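Local coordinates for protein putative mandelate racemase (Salmonella typhimurium, PDB 2O56) that binds magnesium as a member of the enolase superfamily and is probably a hydro-lyase of the mandelate racemase family, its substrate not being established, at residues 78-82 / 99-103. Sequence-based numbering, arbitrary orientation.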
# COMPACT_ATOMS: atom_id res chain seq x y z
N TRP A 78 -20.51 -19.73 -22.85
CA TRP A 78 -20.25 -19.20 -21.50
C TRP A 78 -20.19 -17.66 -21.53
O TRP A 78 -20.85 -16.97 -20.75
CB TRP A 78 -18.98 -19.80 -20.90
CG TRP A 78 -19.01 -19.73 -19.37
CD1 TRP A 78 -19.46 -20.69 -18.53
CD2 TRP A 78 -18.64 -18.61 -18.55
NE1 TRP A 78 -19.36 -20.27 -17.22
CE2 TRP A 78 -18.85 -19.00 -17.20
CE3 TRP A 78 -18.12 -17.35 -18.82
CZ2 TRP A 78 -18.59 -18.13 -16.12
CZ3 TRP A 78 -17.84 -16.50 -17.74
CH2 TRP A 78 -18.07 -16.89 -16.41
N GLU A 79 -19.42 -17.12 -22.47
CA GLU A 79 -19.22 -15.68 -22.54
C GLU A 79 -20.49 -14.96 -23.02
O GLU A 79 -20.72 -13.81 -22.67
CB GLU A 79 -18.03 -15.37 -23.46
CG GLU A 79 -17.66 -13.88 -23.54
CD GLU A 79 -16.68 -13.42 -22.45
OE1 GLU A 79 -16.39 -14.19 -21.51
OE2 GLU A 79 -16.20 -12.28 -22.57
N LYS A 80 -21.32 -15.63 -23.81
CA LYS A 80 -22.64 -15.09 -24.13
C LYS A 80 -23.52 -15.01 -22.90
O LYS A 80 -24.23 -14.02 -22.70
CB LYS A 80 -23.34 -15.94 -25.20
CG LYS A 80 -24.54 -15.25 -25.83
CD LYS A 80 -25.27 -16.22 -26.79
CE LYS A 80 -26.64 -15.66 -27.17
NZ LYS A 80 -27.27 -16.38 -28.30
N MET A 81 -23.49 -16.05 -22.07
CA MET A 81 -24.26 -16.02 -20.83
C MET A 81 -23.76 -14.92 -19.89
O MET A 81 -24.56 -14.26 -19.19
CB MET A 81 -24.29 -17.39 -20.17
CG MET A 81 -25.07 -18.45 -21.00
SD MET A 81 -25.43 -19.91 -20.01
CE MET A 81 -23.83 -20.74 -19.85
N LEU A 82 -22.44 -14.70 -19.89
CA LEU A 82 -21.86 -13.59 -19.11
C LEU A 82 -22.26 -12.23 -19.67
O LEU A 82 -22.67 -11.36 -18.92
CB LEU A 82 -20.33 -13.70 -19.06
CG LEU A 82 -19.57 -12.55 -18.37
CD1 LEU A 82 -19.99 -12.39 -16.94
CD2 LEU A 82 -18.05 -12.74 -18.47
N MET A 99 -26.16 -21.01 -15.13
CA MET A 99 -25.08 -21.09 -16.11
C MET A 99 -24.34 -22.41 -16.01
O MET A 99 -23.98 -23.00 -17.01
CB MET A 99 -24.05 -19.98 -15.89
CG MET A 99 -24.40 -18.64 -16.50
SD MET A 99 -23.19 -17.42 -15.97
CE MET A 99 -21.96 -17.58 -17.27
N SER A 100 -24.10 -22.83 -14.77
CA SER A 100 -23.30 -24.01 -14.47
C SER A 100 -23.99 -25.28 -14.97
O SER A 100 -23.35 -26.11 -15.59
CB SER A 100 -23.06 -24.13 -12.96
OG SER A 100 -22.47 -22.94 -12.44
N GLY A 101 -25.29 -25.40 -14.68
CA GLY A 101 -26.07 -26.53 -15.14
C GLY A 101 -25.98 -26.70 -16.64
O GLY A 101 -25.73 -27.80 -17.13
N ILE A 102 -26.17 -25.60 -17.36
CA ILE A 102 -26.08 -25.56 -18.81
C ILE A 102 -24.70 -25.94 -19.30
O ILE A 102 -24.55 -26.76 -20.21
CB ILE A 102 -26.48 -24.18 -19.34
CG1 ILE A 102 -28.01 -24.03 -19.20
CG2 ILE A 102 -26.07 -23.98 -20.79
CD1 ILE A 102 -28.51 -22.66 -19.47
N ASP A 103 -23.68 -25.36 -18.66
CA ASP A 103 -22.30 -25.57 -19.07
C ASP A 103 -21.89 -27.02 -18.95
O ASP A 103 -21.24 -27.55 -19.85
CB ASP A 103 -21.36 -24.71 -18.23
CG ASP A 103 -19.92 -24.81 -18.70
OD1 ASP A 103 -19.58 -24.20 -19.73
OD2 ASP A 103 -19.14 -25.53 -18.04
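With chi1 of -83° setting CG of Met99 anti to the carbonyl carbon, beside the backbone N, and a bend at chi3 (90°) turning the methyl aside, CE of Met99 comes to lie over one face of the Trp78 indole. Trp78 meets it with CG trans to the backbone N (chi1 -156°); the two side chains cross at about a right angle, the Met99 chain from CB to SD running nearly parallel to the ring plane. In the Met99 conformer described, one of two, the methyl sits 3.6 Å from the centroid of the six-membered ring, a CH-pi contact, and is nearest CE2 at 3.4 Å. SD of Met99 stays farther off, 5.1 Å from the same centroid and oblique to the face, a Met-aromatic contact led by the methyl end. Met81 and Met99 run past each other in opposite directions: CB of Met81 touches CE of Met99 at 3.7 Å, while SD of Met81 lies beside CG of Met99. CE of Met81, bent at chi3, ends 3.6 Å from the backbone O of Met99 and also reaches CG2 of Ile102 at 4.0 Å. At the ring edge, OD1 of Asp103 approaches CD1 of Trp78 at 3.7 Å, the carboxylate nearly perpendicular to the indole. Trp277 packs edge-to-face on Trp78. The segments 78-82 and 99-103, on helices 74-83 and 93-114 of the N-terminal capping domain, run nearly antiparallel, their axes 11.0 Å apart, with Trp78, Met81 and Met99 filling the interface. In this conformer the joint is largely apolar and sulfur-rich, dominated by dispersion and methyl-to-pi contacts, while the hydrogen bonds of Trp78 NE1 to Gly301 O and of Asp103 OD1 with Thr304 OG1 tie the helix pair to the barrel domain.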